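Local atomic coordinates of structure-specific endonuclease subunit slx4 (Schizosaccharomyces pombe, PDB entry 4ZDT), a protein that serves as the regulatory subunit of the slx1-slx4 structure-specific endonuclease, which resolves branched DNA structures formed during DNA repair and recombination. Residues 15-24 with 39-47. Numbering follows the deposited sequence.
Sequences VVKQAKDNSV and FQLWLKRKN
V24 meets W42 through CG2, lying 3.6 Å from the centroid of the indole six-membered ring and 11° off its normal, a CH-pi contact. A chain bent at chi2 and chi4 puts K46 NZ 3.2 Å above the opposite face, toward its rim. With CG anti to the backbone N (chi1 -175°), W42 reaches from helix 36-45 toward the turn after helix 3-18. V24 CG1 meets F39 CE1 at 3.8 Å, and V16 CG2 the edge of that ring at CZ (3.7 Å). V15 CG1 touches L43 CD2 and K46 CB, each at 3.7 Å. This joins three helices of the C-terminal domain of Slx4, consistent with its helix-turn-helix clan; V16 and F39 continue onto W58 and I55 of helix 52-62. W42 NE1 donates to D21 OD2 over 2.8 Å, straight (179°) and in the indole plane but well above the carboxylate plane. A leucine in place of W42 would probably leave D21 OD2 without this donor and V24 CG2 without its aromatic face. S23 N and OG donate to D21 OD1, the former closing an Asx turn, probably limiting carboxylate rotation. A water bridges D21 OD2 and K46 NZ, 4.4 Å apart, too far for a salt bridge.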
# COMPACT_ATOMS: atom_id res chain seq x y z
N VAL B 15 8.23 -0.62 -7.85
CA VAL B 15 8.49 -2.03 -7.58
C VAL B 15 7.52 -2.61 -6.54
O VAL B 15 6.98 -3.74 -6.71
CB VAL B 15 9.95 -2.28 -7.13
CG1 VAL B 15 10.11 -3.71 -6.73
CG2 VAL B 15 10.94 -1.94 -8.27
N VAL B 16 7.31 -1.86 -5.47
CA VAL B 16 6.37 -2.26 -4.42
C VAL B 16 4.98 -2.53 -5.00
O VAL B 16 4.36 -3.54 -4.65
CB VAL B 16 6.30 -1.17 -3.31
CG1 VAL B 16 5.14 -1.44 -2.33
CG2 VAL B 16 7.63 -1.12 -2.56
N LYS B 17 4.53 -1.65 -5.89
CA LYS B 17 3.18 -1.67 -6.43
C LYS B 17 3.01 -2.57 -7.65
O LYS B 17 1.88 -2.97 -7.97
CB LYS B 17 2.72 -0.25 -6.77
CG LYS B 17 2.54 0.64 -5.54
CD LYS B 17 1.89 1.97 -5.87
CE LYS B 17 2.82 2.90 -6.64
NZ LYS B 17 2.13 4.23 -6.87
N GLN B 18 4.11 -2.90 -8.31
CA GLN B 18 4.03 -3.68 -9.56
C GLN B 18 4.50 -5.12 -9.46
O GLN B 18 4.17 -5.92 -10.34
CB GLN B 18 4.75 -2.95 -10.68
CG GLN B 18 4.06 -1.66 -11.09
CD GLN B 18 4.69 -1.00 -12.29
OE1 GLN B 18 5.89 -1.17 -12.56
NE2 GLN B 18 3.91 -0.20 -12.99
N ALA B 19 5.27 -5.44 -8.42
CA ALA B 19 5.73 -6.81 -8.20
C ALA B 19 4.55 -7.77 -8.03
O ALA B 19 3.54 -7.41 -7.38
CB ALA B 19 6.60 -6.86 -6.96
N LYS B 20 4.67 -8.98 -8.57
CA LYS B 20 3.66 -10.04 -8.33
C LYS B 20 3.54 -10.34 -6.85
O LYS B 20 2.46 -10.65 -6.37
CB LYS B 20 3.98 -11.34 -9.09
CG LYS B 20 4.29 -11.15 -10.58
CD LYS B 20 3.07 -10.83 -11.44
CE LYS B 20 3.46 -10.77 -12.92
NZ LYS B 20 2.29 -10.49 -13.81
N ASP B 21 4.67 -10.28 -6.15
CA ASP B 21 4.69 -10.43 -4.70
C ASP B 21 4.23 -9.11 -4.03
O ASP B 21 5.01 -8.16 -3.90
CB ASP B 21 6.09 -10.81 -4.24
CG ASP B 21 6.21 -10.88 -2.73
OD1 ASP B 21 5.20 -10.79 -1.99
OD2 ASP B 21 7.33 -11.05 -2.26
N ASN B 22 2.96 -9.08 -3.64
CA ASN B 22 2.35 -7.86 -3.09
C ASN B 22 2.46 -7.74 -1.58
O ASN B 22 1.85 -6.84 -0.97
CB ASN B 22 0.89 -7.73 -3.57
CG ASN B 22 -0.04 -8.74 -2.91
OD1 ASN B 22 0.36 -9.55 -2.08
ND2 ASN B 22 -1.31 -8.70 -3.30
N SER B 23 3.24 -8.63 -0.97
CA SER B 23 3.34 -8.71 0.47
C SER B 23 3.92 -7.44 1.09
O SER B 23 3.49 -7.03 2.18
CB SER B 23 4.13 -9.94 0.92
OG SER B 23 5.46 -9.94 0.40
N VAL B 24 4.88 -6.81 0.41
CA VAL B 24 5.43 -5.56 0.94
C VAL B 24 4.36 -4.47 0.91
O VAL B 24 4.21 -3.73 1.87
CB VAL B 24 6.69 -5.07 0.17
CG1 VAL B 24 7.11 -3.67 0.67
CG2 VAL B 24 7.83 -6.04 0.34
N PHE B 39 14.29 -5.76 2.91
CA PHE B 39 13.66 -4.98 1.81
C PHE B 39 14.67 -4.68 0.71
O PHE B 39 14.37 -4.85 -0.49
CB PHE B 39 13.07 -3.68 2.38
CG PHE B 39 12.23 -2.85 1.38
CD1 PHE B 39 11.39 -3.47 0.43
CD2 PHE B 39 12.24 -1.47 1.46
CE1 PHE B 39 10.61 -2.69 -0.46
CE2 PHE B 39 11.45 -0.68 0.59
CZ PHE B 39 10.63 -1.31 -0.37
N GLN B 40 15.88 -4.26 1.09
CA GLN B 40 16.94 -4.01 0.12
C GLN B 40 17.20 -5.25 -0.76
O GLN B 40 17.31 -5.14 -1.98
CB GLN B 40 18.21 -3.55 0.83
CG GLN B 40 19.37 -3.17 -0.11
CD GLN B 40 20.59 -2.71 0.66
OE1 GLN B 40 21.02 -3.37 1.62
NE2 GLN B 40 21.17 -1.57 0.26
N LEU B 41 17.28 -6.42 -0.12
CA LEU B 41 17.48 -7.69 -0.84
C LEU B 41 16.27 -8.05 -1.69
O LEU B 41 16.42 -8.50 -2.84
CB LEU B 41 17.80 -8.82 0.16
CG LEU B 41 19.12 -8.71 0.92
CD1 LEU B 41 19.07 -9.50 2.25
CD2 LEU B 41 20.27 -9.20 0.06
N TRP B 42 15.08 -7.81 -1.15
CA TRP B 42 13.83 -8.03 -1.89
C TRP B 42 13.83 -7.17 -3.16
O TRP B 42 13.54 -7.66 -4.25
CB TRP B 42 12.63 -7.70 -1.00
CG TRP B 42 11.23 -7.98 -1.57
CD1 TRP B 42 10.52 -9.15 -1.46
CD2 TRP B 42 10.36 -7.05 -2.23
NE1 TRP B 42 9.27 -9.01 -2.06
CE2 TRP B 42 9.15 -7.73 -2.53
CE3 TRP B 42 10.49 -5.70 -2.61
CZ2 TRP B 42 8.08 -7.11 -3.20
CZ3 TRP B 42 9.42 -5.08 -3.28
CH2 TRP B 42 8.23 -5.80 -3.57
N LEU B 43 14.18 -5.89 -3.01
CA LEU B 43 14.29 -5.02 -4.17
C LEU B 43 15.32 -5.52 -5.18
O LEU B 43 15.10 -5.48 -6.38
CB LEU B 43 14.61 -3.57 -3.76
CG LEU B 43 13.49 -2.89 -2.97
CD1 LEU B 43 14.00 -1.60 -2.31
CD2 LEU B 43 12.27 -2.65 -3.91
N LYS B 44 16.47 -5.98 -4.67
CA LYS B 44 17.54 -6.46 -5.56
C LYS B 44 17.04 -7.61 -6.45
O LYS B 44 17.28 -7.62 -7.67
CB LYS B 44 18.75 -6.87 -4.73
CG LYS B 44 19.97 -7.29 -5.55
CD LYS B 44 21.12 -7.67 -4.61
CE LYS B 44 22.22 -8.42 -5.38
NZ LYS B 44 23.38 -8.66 -4.48
N ARG B 45 16.32 -8.56 -5.84
CA ARG B 45 15.67 -9.66 -6.58
C ARG B 45 14.67 -9.17 -7.62
O ARG B 45 14.36 -9.91 -8.57
CB ARG B 45 14.96 -10.62 -5.61
CG ARG B 45 15.90 -11.53 -4.82
CD ARG B 45 15.13 -12.62 -4.04
NE ARG B 45 14.88 -12.25 -2.64
CZ ARG B 45 13.68 -12.08 -2.08
NH1 ARG B 45 12.57 -12.26 -2.79
NH2 ARG B 45 13.60 -11.74 -0.80
N LYS B 46 14.16 -7.95 -7.46
CA LYS B 46 13.23 -7.38 -8.44
C LYS B 46 13.94 -6.47 -9.45
O LYS B 46 13.30 -5.58 -10.02
CB LYS B 46 12.11 -6.59 -7.75
CG LYS B 46 11.39 -7.27 -6.58
CD LYS B 46 10.61 -8.48 -7.02
CE LYS B 46 9.78 -9.04 -5.88
NZ LYS B 46 10.60 -9.74 -4.86
N ASN B 47 15.24 -6.68 -9.64
CA ASN B 47 16.04 -5.85 -10.54
C ASN B 47 16.11 -4.37 -10.10
O ASN B 47 16.06 -3.47 -10.94
CB ASN B 47 15.50 -5.92 -11.99
CG ASN B 47 16.16 -7.01 -12.83
OD1 ASN B 47 17.11 -7.66 -12.39
ND2 ASN B 47 15.65 -7.19 -14.05
O HOH W 1 9.20 -12.02 -3.86